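Local coordinates for TIR-NB-LRR type resistance protein RPV1 (Vitis rotundifolia, PDB 5KU7) that is a plant disease-resistance protein of the TIR-NB-LRR class, represented here by its TIR domain, a domain that commonly pairs with other TIR domains in immune signalling, at residues Y28-L31 against G32-I36; N156-K159 against E160-S164. All coordinates share one frame; numbering follows the deposited sequence.

Interaction 1. Residues Y28-L31 against G32-I36; sequences YSAL and GRRGI
L31 and I36 meet across the end of helix 23-33, where CD2 of L31 lies 3.8 Å from CD1 of I36 and the two branched chains cross at a slant. The carbonyl of L31 is gripped twice: R34 N at 3.0 Å and I36 N at 3.1 Å donate to L31 O from opposite faces of its plane. One residue back, A30 O takes a bond from the side chain of R34, whose NH1 stands 3.3 Å away. That oxygen lies in the plane of the guanidinium, at its edge, while NH1 sits above the carbonyl plane of A30. The chain of R34 runs straight from CG to NE (chi3 -176°), which carries the head back along the last turn, and its NE is bonded to OD1 of N163 on helix 154-175. R33 folds differently: a bend at chi3 (-63°) turns its guanidinium back so that one face lies over A30 CA and S29 O. Regular bonds from G32 N to Y28 O and from R33 N to S29 O complete the final turn. A30 and L31 pack on I158 and T162 of helix 154-175, small A30 allowing close approach, and I36 packs on V10 of strand 8-14. G35 has positive phi (75°), a conformation glycine adopts easily, and its N bonds to G32 O at 2.9 Å. Together with the bond from I36 N to L31 O, this makes a Schellman motif, with G35 as the C-prime residue, ending the helix before strand 38-39 of the parallel TIR sheet.

Interaction 2. Residues N156-K159 against E160-S164; sequences NQIK and EITNS
This is an i to i+4 contact within one continuous helix, near the start of the long helix 154-175 that follows strand 146-148, the last strand of the sheet. Its framework is the ladder of backbone bonds in which E160 N reaches N156 O, I161 N reaches Q157 O and T162 N reaches I158 O, the last at 2.9 Å and nearly straight. N163 N bonds to K159 O at a more bent angle (145°). Threonine suits its buried place through its methyl group: chi1 of 58° swings CG2 away from the carbonyl carbon and to within 4.1 Å of CG2 of I158, the two side chains crossing on the face that packs against helix 23-33. The same torsion turns OG1 toward I158 O, but a bond there is doubtful because the hydroxyl is crowded elsewhere in the model. Next to R34, K159 and N163 lie side by side, pointing the same way, and the aliphatic CG of K159 lies 3.7 Å from the amide ND2 of N163. The amide oxygen OD1 is taken up by R34. I161 leans over the preceding turn, its CG1 3.2 Å from Q157 O, and its hydrocarbon packs on W146 and L148, while Q157 fixes its amide to L149 O. Mainly apolar or small side chains thus face the sheet and the neighbouring helix, whereas N156, K159 and E160 occupy exposed positions, the pattern of an amphipathic helix flanking the parallel sheet of a TIR domain.

Interaction 1 comes first along the chain, at the end of helix 23-33, and interaction 2 follows near the start of helix 154-175. Their centres are about 11 Å apart, each about 16 Å from the centre of the chain and on the same side of it. The two helices pack directly against each other, through both apolar and polar side chains, although more than a hundred residues separate them in sequence. An early and a late part of the TIR domain are thus brought together beside the sheet. Both regions also touch the second subunit, with S29 near S155 and I158 near H26 of that copy, placing this helix pair at the dimer interface.

Interaction 1. Residues Y28-L31 against G32-I36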
loop_
_atom_site.group_PDB
_atom_site.type_symbol
_atom_site.label_atom_id
_atom_site.label_comp_id
_atom_site.label_asym_id
_atom_site.label_seq_id
_atom_site.Cartn_x
_atom_site.Cartn_y
_atom_site.Cartn_z
ATOM N N TYR A 28 -5.717 7.894 1.841
ATOM C CA TYR A 28 -6.752 8.723 1.263
ATOM C C TYR A 28 -8.086 8.001 1.259
ATOM O O TYR A 28 -9.118 8.544 1.647
ATOM C CB TYR A 28 -6.347 9.124 -0.165
ATOM C CG TYR A 28 -7.431 9.841 -0.924
ATOM C CD1 TYR A 28 -7.864 11.106 -0.520
ATOM C CD2 TYR A 28 -8.042 9.254 -2.032
ATOM C CE1 TYR A 28 -8.859 11.785 -1.211
ATOM C CE2 TYR A 28 -9.047 9.935 -2.738
ATOM C CZ TYR A 28 -9.451 11.201 -2.314
ATOM O OH TYR A 28 -10.438 11.899 -2.980
ATOM N N SER A 29 -8.060 6.768 0.787
ATOM C CA SER A 29 -9.284 5.997 0.699
ATOM C C SER A 29 -9.815 5.696 2.101
ATOM O O SER A 29 -11.019 5.788 2.339
ATOM C CB SER A 29 -9.031 4.708 -0.081
ATOM O OG SER A 29 -10.190 3.904 -0.127
ATOM N N ALA A 30 -8.917 5.367 3.036
ATOM C CA ALA A 30 -9.328 5.084 4.421
ATOM C C ALA A 30 -9.990 6.302 5.063
ATOM O O ALA A 30 -10.978 6.164 5.785
ATOM C CB ALA A 30 -8.136 4.632 5.254
ATOM N N LEU A 31 -9.448 7.496 4.803
ATOM C CA LEU A 31 -10.023 8.723 5.374
ATOM C C LEU A 31 -11.448 8.914 4.880
ATOM O O LEU A 31 -12.346 9.255 5.650
ATOM C CB LEU A 31 -9.173 9.946 5.023
ATOM C CG LEU A 31 -7.784 9.968 5.672
ATOM C CD1 LEU A 31 -6.927 10.981 4.946
ATOM C CD2 LEU A 31 -7.868 10.299 7.175
ATOM N N GLY A 32 -11.640 8.708 3.579
ATOM C CA GLY A 32 -12.946 8.872 2.975
ATOM C C GLY A 32 -13.960 7.941 3.598
ATOM O O GLY A 32 -15.093 8.334 3.844
ATOM N N ARG A 33 -13.548 6.708 3.867
ATOM C CA ARG A 33 -14.445 5.731 4.466
ATOM C C ARG A 33 -14.981 6.187 5.818
ATOM O O ARG A 33 -16.057 5.765 6.231
ATOM C CB ARG A 33 -13.746 4.370 4.600
ATOM C CG ARG A 33 -13.637 3.632 3.272
ATOM C CD ARG A 33 -13.356 2.137 3.467
ATOM N NE ARG A 33 -12.070 1.908 4.118
ATOM C CZ ARG A 33 -10.909 1.909 3.477
ATOM N NH1 ARG A 33 -10.875 2.121 2.157
ATOM N NH2 ARG A 33 -9.785 1.697 4.149
ATOM N N ARG A 34 -14.223 7.038 6.504
ATOM C CA ARG A 34 -14.607 7.523 7.829
ATOM C C ARG A 34 -15.349 8.850 7.739
ATOM O O ARG A 34 -15.570 9.512 8.742
ATOM C CB ARG A 34 -13.371 7.671 8.725
ATOM C CG ARG A 34 -12.982 6.393 9.427
ATOM C CD ARG A 34 -11.502 6.374 9.751
ATOM N NE ARG A 34 -11.078 5.100 10.341
ATOM C CZ ARG A 34 -10.617 4.061 9.643
ATOM N NH1 ARG A 34 -10.508 4.122 8.309
ATOM N NH2 ARG A 34 -10.260 2.955 10.279
ATOM N N GLY A 35 -15.707 9.253 6.528
ATOM C CA GLY A 35 -16.439 10.490 6.339
ATOM C C GLY A 35 -15.570 11.720 6.508
ATOM O O GLY A 35 -16.073 12.833 6.654
ATOM N N ILE A 36 -14.259 11.519 6.451
ATOM C CA ILE A 36 -13.310 12.620 6.491
ATOM C C ILE A 36 -13.071 13.175 5.083
ATOM O O ILE A 36 -12.372 12.569 4.270
ATOM C CB ILE A 36 -11.981 12.176 7.119
ATOM C CG1 ILE A 36 -12.259 11.552 8.502
ATOM C CG2 ILE A 36 -11.040 13.355 7.240
ATOM C CD1 ILE A 36 -11.039 10.967 9.230
#

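Interaction 2. Residues N156-K159 against E160-S164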
loop_
_atom_site.group_PDB
_atom_site.type_symbol
_atom_site.label_atom_id
_atom_site.label_comp_id
_atom_site.label_asym_id
_atom_site.label_seq_id
_atom_site.Cartn_x
_atom_site.Cartn_y
_atom_site.Cartn_z
ATOM N N ASN A 156 -3.203 -1.805 9.112
ATOM C CA ASN A 156 -3.432 -1.556 10.525
ATOM C C ASN A 156 -2.830 -0.257 10.974
ATOM O O ASN A 156 -3.384 0.412 11.822
ATOM C CB ASN A 156 -2.869 -2.696 11.366
ATOM C CG ASN A 156 -3.893 -3.747 11.621
ATOM O OD1 ASN A 156 -3.949 -4.739 10.902
ATOM N ND2 ASN A 156 -4.753 -3.522 12.615
ATOM N N GLN A 157 -1.658 0.052 10.429
ATOM C CA GLN A 157 -1.036 1.348 10.610
ATOM C C GLN A 157 -1.993 2.428 10.172
ATOM O O GLN A 157 -2.193 3.403 10.871
ATOM C CB GLN A 157 0.264 1.452 9.810
ATOM C CG GLN A 157 1.426 0.640 10.406
ATOM C CD GLN A 157 2.621 0.647 9.478
ATOM O OE1 GLN A 157 2.469 0.570 8.252
ATOM N NE2 GLN A 157 3.811 0.795 10.039
ATOM N N ILE A 158 -2.606 2.222 9.017
ATOM C CA ILE A 158 -3.537 3.189 8.462
ATOM C C ILE A 158 -4.837 3.290 9.264
ATOM O O ILE A 158 -5.362 4.383 9.459
ATOM C CB ILE A 158 -3.887 2.844 7.004
ATOM C CG1 ILE A 158 -2.696 3.145 6.095
ATOM C CG2 ILE A 158 -5.134 3.612 6.567
ATOM C CD1 ILE A 158 -3.045 3.167 4.629
ATOM N N LYS A 159 -5.370 2.153 9.698
ATOM C CA LYS A 159 -6.584 2.164 10.504
ATOM C C LYS A 159 -6.351 2.941 11.795
ATOM O O LYS A 159 -7.201 3.720 12.245
ATOM C CB LYS A 159 -7.045 0.735 10.817
ATOM C CG LYS A 159 -8.284 0.657 11.713
ATOM C CD LYS A 159 -8.670 -0.793 12.048
ATOM C CE LYS A 159 -7.696 -1.426 13.048
ATOM N NZ LYS A 159 -8.173 -2.747 13.576
ATOM N N GLU A 160 -5.180 2.745 12.380
ATOM C CA GLU A 160 -4.845 3.408 13.627
ATOM C C GLU A 160 -4.764 4.943 13.434
ATOM O O GLU A 160 -5.346 5.712 14.197
ATOM C CB GLU A 160 -3.536 2.843 14.161
ATOM C CG GLU A 160 -2.899 3.682 15.218
ATOM C CD GLU A 160 -1.667 3.031 15.782
ATOM O OE1 GLU A 160 -1.392 1.859 15.416
ATOM O OE2 GLU A 160 -0.983 3.695 16.591
ATOM N N ILE A 161 -4.079 5.369 12.380
ATOM C CA ILE A 161 -3.944 6.778 12.053
ATOM C C ILE A 161 -5.291 7.451 11.781
ATOM O O ILE A 161 -5.605 8.532 12.302
ATOM C CB ILE A 161 -3.040 6.946 10.821
ATOM C CG1 ILE A 161 -1.600 6.558 11.168
ATOM C CG2 ILE A 161 -3.123 8.375 10.267
ATOM C CD1 ILE A 161 -0.751 6.285 9.956
ATOM N N THR A 162 -6.100 6.813 10.959
ATOM C CA THR A 162 -7.333 7.458 10.571
ATOM C C THR A 162 -8.362 7.444 11.709
ATOM O O THR A 162 -9.231 8.320 11.768
ATOM C CB THR A 162 -7.894 6.816 9.313
ATOM O OG1 THR A 162 -8.087 5.430 9.561
ATOM C CG2 THR A 162 -6.890 6.951 8.166
ATOM N N ASN A 163 -8.248 6.476 12.621
ATOM C CA ASN A 163 -9.123 6.429 13.794
ATOM C C ASN A 163 -8.833 7.581 14.731
ATOM O O ASN A 163 -9.741 8.252 15.212
ATOM C CB ASN A 163 -8.946 5.125 14.570
ATOM C CG ASN A 163 -9.796 4.004 14.034
ATOM O OD1 ASN A 163 -10.712 4.228 13.244
ATOM N ND2 ASN A 163 -9.511 2.785 14.481
ATOM N N SER A 164 -7.547 7.794 14.978
ATOM C CA SER A 164 -7.077 8.903 15.787
ATOM C C SER A 164 -7.446 10.263 15.166
ATOM O O SER A 164 -7.947 11.149 15.861
ATOM C CB SER A 164 -5.563 8.786 15.975
ATOM O OG SER A 164 -5.034 9.946 16.585
#